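Local structure of ABC transporter, substrate binding protein (Agrobacterium tumefaciens, 3C9H) at residues A108-L113 with W125-Y130; F139-P144 with G250-K255; S94-Q99 with G184-S189; V38-D43 with V63-M68. The protein probably captures a solute in the periplasm for delivery to its ABC transporter, and binds a magnesium ion. One frame throughout, in Å; residues are numbered along the deposited sequence.

Overall arrangement
Interaction 4 comes first along the chain. It joins the parallel strands 35-40 and 62-67 and carries the magnesium site. Interaction 3 touches it through Ser94 and Ser41, with centres about 18 Å apart. Its segment 94-99 follows strand 90-93, which pairs with strand 35-40. Interaction 1 lies between the two segments of interaction 3 in sequence, about 19 Å from it between centres, and borders the long strand 258-268. Interaction 2 pairs strands 135-142 and 249-252 on the other side of the chain's centre from interaction 1, about 37 Å between centres. This spread is consistent with the two lobes of a solute-binding protein, with interaction 3 between them.

Interaction 1 (A108-L113 with W125-Y130)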
loop_
_atom_site.group_PDB
_atom_site.type_symbol
_atom_site.label_atom_id
_atom_site.label_comp_id
_atom_site.label_asym_id
_atom_site.label_seq_id
_atom_site.Cartn_x
_atom_site.Cartn_y
_atom_site.Cartn_z
ATOM N N ALA A 108 13.866 7.846 -11.762
ATOM C CA ALA A 108 13.471 6.641 -12.462
ATOM C C ALA A 108 14.012 6.674 -13.896
ATOM O O ALA A 108 14.533 7.700 -14.370
ATOM C CB ALA A 108 11.953 6.493 -12.451
ATOM N N GLN A 109 13.905 5.538 -14.579
ATOM C CA GLN A 109 14.174 5.472 -16.008
ATOM C C GLN A 109 13.027 4.716 -16.695
ATOM O O GLN A 109 12.354 3.893 -16.077
ATOM C CB GLN A 109 15.536 4.827 -16.296
ATOM C CG GLN A 109 15.719 3.414 -15.761
ATOM C CD GLN A 109 17.059 2.829 -16.163
ATOM O OE1 GLN A 109 17.268 2.509 -17.320
ATOM N NE2 GLN A 109 17.974 2.697 -15.208
ATOM N N ARG A 110 12.817 5.034 -17.969
ATOM C CA ARG A 110 11.728 4.498 -18.753
ATOM C C ARG A 110 11.914 3.006 -18.948
ATOM O O ARG A 110 13.044 2.508 -19.140
ATOM C CB ARG A 110 11.658 5.229 -20.112
ATOM C CG ARG A 110 10.492 4.877 -20.985
ATOM C CD ARG A 110 10.512 5.706 -22.309
ATOM N NE ARG A 110 9.290 5.538 -23.106
ATOM C CZ ARG A 110 8.266 6.390 -23.120
ATOM N NH1 ARG A 110 8.266 7.497 -22.372
ATOM N NH2 ARG A 110 7.225 6.129 -23.890
ATOM N N SER A 111 10.796 2.296 -18.915
ATOM C CA SER A 111 10.779 0.868 -19.140
ATOM C C SER A 111 9.780 0.545 -20.232
ATOM O O SER A 111 8.581 0.446 -19.967
ATOM C CB SER A 111 10.380 0.132 -17.863
ATOM O OG SER A 111 11.352 0.283 -16.875
ATOM N N ASP A 112 10.285 0.378 -21.459
ATOM C CA ASP A 112 9.452 0.077 -22.620
ATOM C C ASP A 112 9.351 -1.412 -22.751
ATOM O O ASP A 112 10.274 -2.061 -23.271
ATOM C CB ASP A 112 10.053 0.655 -23.902
ATOM C CG ASP A 112 10.001 2.155 -23.933
ATOM O OD1 ASP A 112 9.048 2.716 -23.371
ATOM O OD2 ASP A 112 10.910 2.770 -24.529
ATOM N N LEU A 113 8.229 -1.958 -22.303
ATOM C CA LEU A 113 8.087 -3.404 -22.168
ATOM C C LEU A 113 6.944 -3.956 -23.008
ATOM O O LEU A 113 6.179 -3.210 -23.618
ATOM C CB LEU A 113 7.873 -3.786 -20.696
ATOM C CG LEU A 113 9.016 -3.420 -19.739
ATOM C CD1 LEU A 113 8.618 -3.468 -18.235
ATOM C CD2 LEU A 113 10.192 -4.313 -20.034
ATOM N N TRP A 125 2.325 5.984 -16.010
ATOM C CA TRP A 125 2.943 7.299 -16.217
ATOM C C TRP A 125 4.216 7.142 -17.069
ATOM O O TRP A 125 5.222 6.630 -16.598
ATOM C CB TRP A 125 3.297 7.985 -14.888
ATOM C CG TRP A 125 3.742 9.429 -15.063
ATOM C CD1 TRP A 125 2.938 10.505 -15.318
ATOM C CD2 TRP A 125 5.094 9.948 -15.019
ATOM N NE1 TRP A 125 3.695 11.649 -15.433
ATOM C CE2 TRP A 125 5.016 11.334 -15.259
ATOM C CE3 TRP A 125 6.359 9.368 -14.838
ATOM C CZ2 TRP A 125 6.160 12.164 -15.291
ATOM C CZ3 TRP A 125 7.499 10.196 -14.865
ATOM C CH2 TRP A 125 7.390 11.568 -15.087
ATOM N N ARG A 126 4.120 7.538 -18.337
ATOM C CA ARG A 126 5.265 7.623 -19.255
ATOM C C ARG A 126 6.113 6.385 -19.401
ATOM O O ARG A 126 7.326 6.493 -19.578
ATOM C CB ARG A 126 6.174 8.765 -18.829
ATOM C CG ARG A 126 5.469 10.083 -18.812
ATOM C CD ARG A 126 6.474 11.179 -18.743
ATOM N NE ARG A 126 5.832 12.477 -18.845
ATOM C CZ ARG A 126 6.378 13.626 -18.443
ATOM N NH1 ARG A 126 7.587 13.667 -17.872
ATOM N NH2 ARG A 126 5.685 14.745 -18.588
ATOM N N ASN A 127 5.470 5.217 -19.374
ATOM C CA ASN A 127 6.161 3.919 -19.486
ATOM C C ASN A 127 7.271 3.764 -18.429
ATOM O O ASN A 127 8.178 2.944 -18.576
ATOM C CB ASN A 127 6.723 3.740 -20.905
ATOM C CG ASN A 127 5.732 3.097 -21.878
ATOM O OD1 ASN A 127 6.149 2.533 -22.894
ATOM N ND2 ASN A 127 4.447 3.180 -21.590
ATOM N N THR A 128 7.125 4.511 -17.339
ATOM C CA THR A 128 8.162 4.660 -16.322
ATOM C C THR A 128 7.717 4.149 -14.945
ATOM O O THR A 128 8.392 3.304 -14.360
ATOM C CB THR A 128 8.620 6.144 -16.221
ATOM O OG1 THR A 128 9.155 6.547 -17.485
ATOM C CG2 THR A 128 9.736 6.308 -15.161
ATOM N N ALA A 129 6.606 4.701 -14.439
ATOM C CA ALA A 129 5.920 4.263 -13.223
ATOM C C ALA A 129 4.605 3.562 -13.576
ATOM O O ALA A 129 3.738 4.125 -14.298
ATOM C CB ALA A 129 5.622 5.464 -12.339
ATOM N N TYR A 130 4.462 2.336 -13.096
ATOM C CA TYR A 130 3.299 1.514 -13.367
ATOM C C TYR A 130 2.579 1.120 -12.090
ATOM O O TYR A 130 3.192 0.564 -11.164
ATOM C CB TYR A 130 3.729 0.231 -14.073
ATOM C CG TYR A 130 4.385 0.416 -15.429
ATOM C CD1 TYR A 130 3.623 0.383 -16.574
ATOM C CD2 TYR A 130 5.775 0.570 -15.565
ATOM C CE1 TYR A 130 4.199 0.527 -17.847
ATOM C CE2 TYR A 130 6.361 0.720 -16.834
ATOM C CZ TYR A 130 5.562 0.692 -17.964
ATOM O OH TYR A 130 6.091 0.810 -19.209
HETATM O O HOH W 1 10.677 2.213 -14.856
#
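Tyr130 OH donates to Ser111 O over 2.6 Å, with the phenol oxygen almost on the line of the carbonyl bond (C=O...donor angle 167°). Ser111 N donates to Asn127 O at 2.7 Å. Residues 125-130 form a tight hairpin turn with a classic beta bulge: Thr128 and Ala129 both face Trp125, and Trp125 O accepts from both their amides. The 108-113 segment runs along this turn. One water ties the two together. It donates to Gln109 O and to Thr128 O (2.6 Å), and accepts from Ser111 OG. Ser116 OG is a second partner of Tyr130 OH. Within its own segment, Arg110 NE makes a salt bridge to Asp112 OD1 at 2.8 Å, using the syn lone pair of the carboxylate. The arginine chain is extended, with CG anti to the backbone N (chi1 -174°). This carries the guanidinium across the turn, where Asn127 CB sits over one of its faces, toward the rim. Thr128 OG1 bonds back to Arg126 O at 2.8 Å and faces Arg110 CA. The other branch of the threonine turns to the start of the strand, where Thr128 CG2 meets Ala108 CB at 3.5 Å.

Interaction 2 (F139-P144 with G250-K255); sequences FVYHKP and GIVLPK
Pro254 CG lies over one face of the Phe139 ring, 3.7 Å from the ring centroid and displaced toward the rim, in a CH-pi contact. Phe158 meets the same ring edge-to-face. The Tyr141 ring makes a second CH-pi contact, with Gly250 CA over one face at 3.8 Å from the centroid. Tyr141 CG stands between the backbone N and the carbonyl carbon (chi1 65°), which swings the ring across to the neighbouring strand. Having no side chain, Gly250 lets the ring settle directly on its backbone. Val252 CG2 approaches Tyr141 CE2 obliquely at 3.9 Å. Beneath the rings the two strands pair antiparallel. Phe139 with Val252 and Tyr141 with Gly250 are hydrogen-bonded pairs, and Val140 with Ile251 is the non-hydrogen-bonded pair between them. The bond from Val252 N to Phe139 O is 2.9 Å and nearly straight at 171°. That from Gly250 N to Tyr141 O is 2.8 Å. Val140 and Ile251 point to the other face, toward Ala239 of helix 236-245. Backbone bonds thus fix the register, while the contacts of the two rings across the strands are with C-H groups of Gly250, Val252 and Pro254, so they are largely apolar.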
loop_
_atom_site.group_PDB
_atom_site.type_symbol
_atom_site.label_atom_id
_atom_site.label_comp_id
_atom_site.label_asym_id
_atom_site.label_seq_id
_atom_site.Cartn_x
_atom_site.Cartn_y
_atom_site.Cartn_z
ATOM N N PHE A 139 -11.759 -0.857 7.232
ATOM C CA PHE A 139 -11.859 -0.988 8.680
ATOM C C PHE A 139 -11.580 -2.450 9.015
ATOM O O PHE A 139 -11.969 -3.349 8.285
ATOM C CB PHE A 139 -13.262 -0.668 9.228
ATOM C CG PHE A 139 -13.811 0.709 8.906
ATOM C CD1 PHE A 139 -13.039 1.716 8.339
ATOM C CD2 PHE A 139 -15.129 0.996 9.209
ATOM C CE1 PHE A 139 -13.584 2.977 8.085
ATOM C CE2 PHE A 139 -15.681 2.272 8.966
ATOM C CZ PHE A 139 -14.908 3.254 8.406
ATOM N N VAL A 140 -10.962 -2.662 10.162
ATOM C CA VAL A 140 -10.814 -3.969 10.718
ATOM C C VAL A 140 -11.368 -3.929 12.141
ATOM O O VAL A 140 -11.418 -2.867 12.783
ATOM C CB VAL A 140 -9.346 -4.478 10.662
ATOM C CG1 VAL A 140 -8.899 -4.635 9.213
ATOM C CG2 VAL A 140 -8.399 -3.540 11.424
ATOM N N TYR A 141 -11.840 -5.076 12.609
ATOM C CA TYR A 141 -12.382 -5.160 13.968
ATOM C C TYR A 141 -12.079 -6.508 14.585
ATOM O O TYR A 141 -11.839 -7.486 13.868
ATOM C CB TYR A 141 -13.897 -4.881 13.990
ATOM C CG TYR A 141 -14.775 -5.879 13.259
ATOM C CD1 TYR A 141 -15.515 -6.838 13.959
ATOM C CD2 TYR A 141 -14.874 -5.863 11.873
ATOM C CE1 TYR A 141 -16.319 -7.757 13.275
ATOM C CE2 TYR A 141 -15.676 -6.747 11.203
ATOM C CZ TYR A 141 -16.384 -7.703 11.908
ATOM O OH TYR A 141 -17.173 -8.578 11.217
ATOM N N HIS A 142 -12.098 -6.530 15.912
ATOM C CA HIS A 142 -11.974 -7.743 16.705
ATOM C C HIS A 142 -13.382 -8.348 16.895
ATOM O O HIS A 142 -14.181 -7.846 17.666
ATOM C CB HIS A 142 -11.328 -7.386 18.039
ATOM C CG HIS A 142 -11.125 -8.550 18.956
ATOM N ND1 HIS A 142 -10.300 -9.612 18.649
ATOM C CD2 HIS A 142 -11.608 -8.798 20.190
ATOM C CE1 HIS A 142 -10.298 -10.470 19.649
ATOM N NE2 HIS A 142 -11.080 -9.998 20.599
ATOM N N LYS A 143 -13.662 -9.414 16.155
ATOM C CA LYS A 143 -14.993 -10.041 16.127
ATOM C C LYS A 143 -15.563 -10.344 17.518
ATOM O O LYS A 143 -16.693 -10.001 17.786
ATOM C CB LYS A 143 -14.990 -11.318 15.268
ATOM C CG LYS A 143 -14.681 -11.097 13.806
ATOM C CD LYS A 143 -14.942 -12.358 13.009
ATOM C CE LYS A 143 -14.685 -12.127 11.539
ATOM N NZ LYS A 143 -15.384 -13.110 10.651
ATOM N N PRO A 144 -14.775 -10.968 18.407
ATOM C CA PRO A 144 -15.272 -11.187 19.780
ATOM C C PRO A 144 -15.699 -9.937 20.539
ATOM O O PRO A 144 -16.448 -10.050 21.515
ATOM C CB PRO A 144 -14.077 -11.835 20.492
ATOM C CG PRO A 144 -13.335 -12.522 19.388
ATOM C CD PRO A 144 -13.449 -11.568 18.219
ATOM N N GLY A 250 -12.068 -9.277 11.699
ATOM C CA GLY A 250 -13.094 -8.955 10.710
ATOM C C GLY A 250 -12.719 -7.716 9.919
ATOM O O GLY A 250 -11.926 -6.894 10.372
ATOM N N ILE A 251 -13.300 -7.599 8.738
ATOM C CA ILE A 251 -13.031 -6.528 7.789
ATOM C C ILE A 251 -14.347 -5.881 7.355
ATOM O O ILE A 251 -15.332 -6.591 7.095
ATOM C CB ILE A 251 -12.352 -7.078 6.499
ATOM C CG1 ILE A 251 -11.018 -7.764 6.822
ATOM C CG2 ILE A 251 -12.170 -5.955 5.472
ATOM C CD1 ILE A 251 -10.493 -8.662 5.701
ATOM N N VAL A 252 -14.349 -4.554 7.236
ATOM C CA VAL A 252 -15.461 -3.798 6.636
ATOM C C VAL A 252 -14.906 -2.844 5.593
ATOM O O VAL A 252 -14.038 -2.004 5.901
ATOM C CB VAL A 252 -16.264 -2.998 7.716
ATOM C CG1 VAL A 252 -17.474 -2.317 7.097
ATOM C CG2 VAL A 252 -16.696 -3.881 8.826
ATOM N N LEU A 253 -15.351 -2.998 4.338
ATOM C CA LEU A 253 -15.081 -1.980 3.321
ATOM C C LEU A 253 -16.039 -0.839 3.613
ATOM O O LEU A 253 -17.234 -1.046 3.596
ATOM C CB LEU A 253 -15.287 -2.499 1.881
ATOM C CG LEU A 253 -14.024 -3.120 1.263
ATOM C CD1 LEU A 253 -13.808 -4.505 1.847
ATOM C CD2 LEU A 253 -14.124 -3.170 -0.263
ATOM N N PRO A 254 -15.526 0.344 3.939
ATOM C CA PRO A 254 -16.453 1.421 4.273
ATOM C C PRO A 254 -17.480 1.722 3.172
ATOM O O PRO A 254 -17.127 1.859 1.987
ATOM C CB PRO A 254 -15.525 2.610 4.496
ATOM C CG PRO A 254 -14.254 1.993 4.917
ATOM C CD PRO A 254 -14.129 0.770 4.097
ATOM N N LYS A 255 -18.735 1.861 3.585
ATOM C CA LYS A 255 -19.848 2.007 2.653
ATOM C C LYS A 255 -20.073 3.429 2.179
ATOM O O LYS A 255 -20.639 3.617 1.106
ATOM C CB LYS A 255 -21.131 1.463 3.277
ATOM C CG LYS A 255 -21.113 -0.037 3.508
ATOM C CD LYS A 255 -22.332 -0.416 4.295
ATOM C CE LYS A 255 -22.427 -1.906 4.592
ATOM N NZ LYS A 255 -23.622 -2.130 5.482
#

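Interaction 3 (S94-Q99 with G184-S189)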
loop_
_atom_site.group_PDB
_atom_site.type_symbol
_atom_site.label_atom_id
_atom_site.label_comp_id
_atom_site.label_asym_id
_atom_site.label_seq_id
_atom_site.Cartn_x
_atom_site.Cartn_y
_atom_site.Cartn_z
ATOM N N SER A 94 3.667 1.347 -2.162
ATOM C CA SER A 94 2.297 1.744 -2.016
ATOM C C SER A 94 2.173 3.260 -1.806
ATOM O O SER A 94 1.056 3.789 -1.826
ATOM C CB SER A 94 1.639 0.989 -0.875
ATOM O OG SER A 94 2.415 1.087 0.297
ATOM N N ALA A 95 3.300 3.946 -1.604
ATOM C CA ALA A 95 3.283 5.405 -1.498
ATOM C C ALA A 95 3.324 6.023 -2.922
ATOM O O ALA A 95 4.364 6.438 -3.431
ATOM C CB ALA A 95 4.369 5.938 -0.574
ATOM N N MET A 96 2.146 6.084 -3.541
ATOM C CA MET A 96 2.010 6.343 -4.969
ATOM C C MET A 96 2.630 7.691 -5.300
ATOM O O MET A 96 3.321 7.853 -6.299
ATOM C CB MET A 96 0.541 6.364 -5.385
ATOM C CG MET A 96 -0.294 5.081 -5.139
ATOM S SD MET A 96 -2.024 5.178 -5.661
ATOM C CE MET A 96 -1.817 5.279 -7.432
ATOM N N ASP A 97 2.347 8.651 -4.448
ATOM C CA ASP A 97 2.852 9.998 -4.590
ATOM C C ASP A 97 4.381 10.096 -4.575
ATOM O O ASP A 97 4.973 10.795 -5.409
ATOM C CB ASP A 97 2.187 10.919 -3.563
ATOM C CG ASP A 97 2.428 10.507 -2.107
ATOM O OD1 ASP A 97 2.578 9.303 -1.799
ATOM O OD2 ASP A 97 2.387 11.417 -1.252
ATOM N N LEU A 98 5.030 9.343 -3.695
ATOM C CA LEU A 98 6.484 9.359 -3.605
ATOM C C LEU A 98 7.102 8.698 -4.826
ATOM O O LEU A 98 8.181 9.088 -5.257
ATOM C CB LEU A 98 6.968 8.646 -2.321
ATOM C CG LEU A 98 6.514 9.325 -1.014
ATOM C CD1 LEU A 98 7.054 8.621 0.208
ATOM C CD2 LEU A 98 6.862 10.852 -1.014
ATOM N N GLN A 99 6.423 7.684 -5.370
ATOM C CA GLN A 99 6.905 7.016 -6.569
ATOM C C GLN A 99 6.793 7.903 -7.799
ATOM O O GLN A 99 7.691 7.950 -8.620
ATOM C CB GLN A 99 6.176 5.696 -6.779
ATOM C CG GLN A 99 6.566 4.640 -5.737
ATOM C CD GLN A 99 7.934 4.022 -6.011
ATOM O OE1 GLN A 99 8.968 4.593 -5.645
ATOM N NE2 GLN A 99 7.946 2.834 -6.642
ATOM N N GLY A 184 -0.040 5.543 4.660
ATOM C CA GLY A 184 -0.905 6.249 5.618
ATOM C C GLY A 184 -1.154 7.678 5.205
ATOM O O GLY A 184 -2.312 8.129 5.186
ATOM N N PHE A 185 -0.080 8.412 4.888
ATOM C CA PHE A 185 -0.230 9.769 4.431
ATOM C C PHE A 185 -1.105 9.850 3.159
ATOM O O PHE A 185 -2.011 10.676 3.057
ATOM C CB PHE A 185 1.122 10.459 4.184
ATOM C CG PHE A 185 0.942 11.849 3.663
ATOM C CD1 PHE A 185 0.733 12.891 4.534
ATOM C CD2 PHE A 185 0.848 12.085 2.294
ATOM C CE1 PHE A 185 0.480 14.188 4.039
ATOM C CE2 PHE A 185 0.588 13.361 1.791
ATOM C CZ PHE A 185 0.392 14.407 2.667
ATOM N N LEU A 186 -0.837 8.974 2.203
ATOM C CA LEU A 186 -1.629 8.927 0.978
ATOM C C LEU A 186 -3.105 8.775 1.312
ATOM O O LEU A 186 -3.928 9.515 0.802
ATOM C CB LEU A 186 -1.152 7.778 0.065
ATOM C CG LEU A 186 -1.829 7.635 -1.313
ATOM C CD1 LEU A 186 -1.481 8.815 -2.188
ATOM C CD2 LEU A 186 -1.449 6.328 -2.017
ATOM N N PHE A 187 -3.447 7.809 2.163
ATOM C CA PHE A 187 -4.838 7.563 2.474
ATOM C C PHE A 187 -5.448 8.814 3.135
ATOM O O PHE A 187 -6.560 9.196 2.796
ATOM C CB PHE A 187 -5.035 6.335 3.382
ATOM C CG PHE A 187 -4.740 4.979 2.730
ATOM C CD1 PHE A 187 -4.941 4.747 1.356
ATOM C CD2 PHE A 187 -4.351 3.910 3.530
ATOM C CE1 PHE A 187 -4.687 3.482 0.801
ATOM C CE2 PHE A 187 -4.106 2.644 2.996
ATOM C CZ PHE A 187 -4.275 2.428 1.629
ATOM N N MET A 188 -4.744 9.428 4.084
ATOM C CA MET A 188 -5.255 10.659 4.725
ATOM C C MET A 188 -5.454 11.768 3.694
ATOM O O MET A 188 -6.463 12.474 3.707
ATOM C CB MET A 188 -4.316 11.139 5.838
ATOM C CG MET A 188 -4.703 12.501 6.504
ATOM S SD MET A 188 -6.248 12.390 7.410
ATOM C CE MET A 188 -6.476 10.614 7.735
ATOM N N SER A 189 -4.515 11.917 2.773
ATOM C CA SER A 189 -4.627 12.995 1.784
ATOM C C SER A 189 -5.840 12.759 0.856
ATOM O O SER A 189 -6.545 13.720 0.472
ATOM C CB SER A 189 -3.306 13.186 1.027
ATOM O OG SER A 189 -3.122 12.208 0.011
#
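Leu186 reaches across from helix 183-194 and divides its two methyl groups between three residues. Its CD2 touches Met96 CG at 3.6 Å and lies as close to Ser94 O, while Met96 SD is a little farther from the same methyl. Its CD1 slides past the carboxylate of Asp97, 4.1 Å from OD1. A chi1 of -177° turns the side chain of Leu186 away from its own amide, which sends both methyls out toward the 94-99 segment. Its neighbour Phe185 meets Asp97. The carboxylate and the ring lie nearly parallel, 7° apart, but Asp97 OD2 approaches obliquely, 3.9 Å from Phe185 CD2. The contact is buried and rests on van der Waals packing.

The second shell fixes the polar groups. Asp97 OD2 makes a salt bridge with Arg341 of helix 338-353, and Arg341 also makes a cation-pi contact with Phe185. The cation may therefore explain why a carboxylate sits so near an aromatic ring. Met96 is backed by Ile264, Val326 and Tyr335. Ala95 is the N-cap of helix 96-104 and the centre of an inverse gamma turn, just before Met96 and Asp97. Ser94 OG bonds to a citrate, probably from the crystallisation liquor, and Ser94 N has a weak bond to Ser41 OG beside the magnesium site. The contact thus borders a ligand pocket, consistent with the cleft region between the two lobes of a periplasmic solute-binding protein.

Interaction 4 (V38-D43 with V63-M68). With MG (magnesium ion), chain C.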
loop_
_atom_site.group_PDB
_atom_site.type_symbol
_atom_site.label_atom_id
_atom_site.label_comp_id
_atom_site.label_asym_id
_atom_site.label_seq_id
_atom_site.Cartn_x
_atom_site.Cartn_y
_atom_site.Cartn_z
ATOM N N VAL A 38 15.912 -5.421 -4.897
ATOM C CA VAL A 38 14.555 -4.842 -4.829
ATOM C C VAL A 38 14.391 -4.050 -3.532
ATOM O O VAL A 38 14.656 -4.578 -2.452
ATOM C CB VAL A 38 13.468 -5.984 -4.910
ATOM C CG1 VAL A 38 12.052 -5.419 -4.808
ATOM C CG2 VAL A 38 13.669 -6.865 -6.168
ATOM N N TYR A 39 13.987 -2.779 -3.611
ATOM C CA TYR A 39 13.426 -2.077 -2.446
ATOM C C TYR A 39 11.907 -2.072 -2.552
ATOM O O TYR A 39 11.352 -1.512 -3.502
ATOM C CB TYR A 39 13.894 -0.639 -2.314
ATOM C CG TYR A 39 15.395 -0.436 -2.273
ATOM C CD1 TYR A 39 16.277 -1.496 -2.074
ATOM C CD2 TYR A 39 15.928 0.858 -2.446
ATOM C CE1 TYR A 39 17.658 -1.263 -2.052
ATOM C CE2 TYR A 39 17.256 1.081 -2.448
ATOM C CZ TYR A 39 18.130 0.023 -2.235
ATOM O OH TYR A 39 19.482 0.286 -2.229
ATOM N N SER A 40 11.248 -2.694 -1.584
ATOM C CA SER A 40 9.789 -2.904 -1.616
ATOM C C SER A 40 9.111 -2.758 -0.276
ATOM O O SER A 40 9.665 -3.042 0.779
ATOM C CB SER A 40 9.488 -4.264 -2.217
ATOM O OG SER A 40 8.120 -4.607 -2.152
ATOM N N SER A 41 7.889 -2.260 -0.304
ATOM C CA SER A 41 7.119 -2.143 0.906
ATOM C C SER A 41 6.192 -3.333 1.091
ATOM O O SER A 41 5.514 -3.394 2.098
ATOM C CB SER A 41 6.326 -0.845 0.935
ATOM O OG SER A 41 5.279 -0.827 -0.038
ATOM N N LEU A 42 6.142 -4.238 0.113
ATOM C CA LEU A 42 5.292 -5.414 0.185
ATOM C C LEU A 42 5.898 -6.359 1.221
ATOM O O LEU A 42 7.040 -6.824 1.069
ATOM C CB LEU A 42 5.123 -6.085 -1.181
ATOM C CG LEU A 42 4.235 -7.361 -1.228
ATOM C CD1 LEU A 42 2.796 -7.123 -0.761
ATOM C CD2 LEU A 42 4.205 -7.999 -2.587
ATOM N N ASP A 43 5.149 -6.622 2.289
ATOM C CA ASP A 43 5.658 -7.454 3.395
ATOM C C ASP A 43 6.209 -8.769 2.835
ATOM O O ASP A 43 5.520 -9.476 2.065
ATOM C CB ASP A 43 4.567 -7.763 4.420
ATOM C CG ASP A 43 4.117 -6.531 5.205
ATOM O OD1 ASP A 43 4.492 -5.392 4.870
ATOM O OD2 ASP A 43 3.373 -6.714 6.185
ATOM N N VAL A 63 17.866 -13.108 -5.964
ATOM C CA VAL A 63 17.011 -11.961 -5.593
ATOM C C VAL A 63 17.352 -11.492 -4.187
ATOM O O VAL A 63 17.243 -12.236 -3.217
ATOM C CB VAL A 63 15.509 -12.302 -5.671
ATOM C CG1 VAL A 63 14.650 -11.115 -5.244
ATOM C CG2 VAL A 63 15.142 -12.755 -7.074
ATOM N N HIS A 64 17.774 -10.240 -4.099
ATOM C CA HIS A 64 18.053 -9.560 -2.858
ATOM C C HIS A 64 16.883 -8.605 -2.552
ATOM O O HIS A 64 16.754 -7.510 -3.148
ATOM C CB HIS A 64 19.374 -8.814 -3.022
ATOM C CG HIS A 64 19.842 -8.106 -1.796
ATOM N ND1 HIS A 64 19.115 -7.109 -1.184
ATOM C CD2 HIS A 64 21.000 -8.195 -1.110
ATOM C CE1 HIS A 64 19.791 -6.650 -0.146
ATOM N NE2 HIS A 64 20.945 -7.283 -0.089
ATOM N N TYR A 65 16.014 -9.039 -1.644
ATOM C CA TYR A 65 14.747 -8.379 -1.394
ATOM C C TYR A 65 14.808 -7.620 -0.096
ATOM O O TYR A 65 14.961 -8.226 0.957
ATOM C CB TYR A 65 13.597 -9.410 -1.341
ATOM C CG TYR A 65 12.218 -8.804 -1.284
ATOM C CD1 TYR A 65 11.519 -8.485 -2.464
ATOM C CD2 TYR A 65 11.576 -8.548 -0.050
ATOM C CE1 TYR A 65 10.210 -7.955 -2.424
ATOM C CE2 TYR A 65 10.275 -8.002 -0.013
ATOM C CZ TYR A 65 9.607 -7.706 -1.208
ATOM O OH TYR A 65 8.311 -7.158 -1.178
ATOM N N GLU A 66 14.671 -6.296 -0.180
ATOM C CA GLU A 66 14.627 -5.431 0.988
ATOM C C GLU A 66 13.235 -4.861 1.224
ATOM O O GLU A 66 12.713 -4.059 0.440
ATOM C CB GLU A 66 15.654 -4.283 0.878
ATOM C CG GLU A 66 17.041 -4.745 0.521
ATOM C CD GLU A 66 18.157 -3.885 1.132
ATOM O OE1 GLU A 66 17.901 -3.079 2.063
ATOM O OE2 GLU A 66 19.314 -4.050 0.680
ATOM N N ASP A 67 12.657 -5.279 2.343
ATOM C CA ASP A 67 11.333 -4.907 2.802
ATOM C C ASP A 67 11.540 -3.723 3.741
ATOM O O ASP A 67 12.151 -3.837 4.801
ATOM C CB ASP A 67 10.693 -6.141 3.474
ATOM C CG ASP A 67 9.395 -5.864 4.214
ATOM O OD1 ASP A 67 8.924 -4.709 4.309
ATOM O OD2 ASP A 67 8.830 -6.854 4.721
ATOM N N MET A 68 11.005 -2.587 3.338
ATOM C CA MET A 68 11.187 -1.354 4.045
ATOM C C MET A 68 9.966 -0.440 3.924
ATOM O O MET A 68 9.110 -0.626 3.044
ATOM C CB MET A 68 12.477 -0.652 3.557
ATOM C CG MET A 68 12.440 0.016 2.203
ATOM S SD MET A 68 14.055 0.614 1.533
ATOM C CE MET A 68 14.790 -0.947 1.171
HETATM MG MG MG C . 4.953 -3.192 4.288
HETATM O O HOH W 2 7.060 -3.441 5.120
#
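Tyr65 OH is gripped twice: it accepts from Ser40 OG at 2.7 Å and donates to Leu42 O at 2.6 Å. Leu42 O lies at the edge of the phenol ring, in its plane. Ser40 OG accepts from Leu42 N at 3.0 Å, an ST turn just after the strand. With its CG opposite the backbone N (chi1 -172°), the Tyr65 ring extends past Val38 CG1 to this turn. Ser41 O within the turn and Asp43 OD1 just after it bind magnesium, each 2.3 Å from the metal; a water and two atoms from elsewhere complete the observed ligands. Asp67 passes beside Asp43, and its OD2 accepts from Glu44 N at the start of helix 44-57. The nearby carboxylates of Asp43 and Asp67 would probably favour a cation. Met68 meets the Tyr39 ring obliquely in a Met-aromatic contact, its SD 4.7 Å from the ring centroid. Tyr39 OH bonds to Glu80. The strands pair in parallel, with Ser40 N to Glu66 O at 2.8 Å among four backbone bonds. These strands and helix 44-57 form a beta-alpha-beta unit, as in the periplasmic binding protein fold, with the metal site just beyond the C-terminal end of strand 35-40.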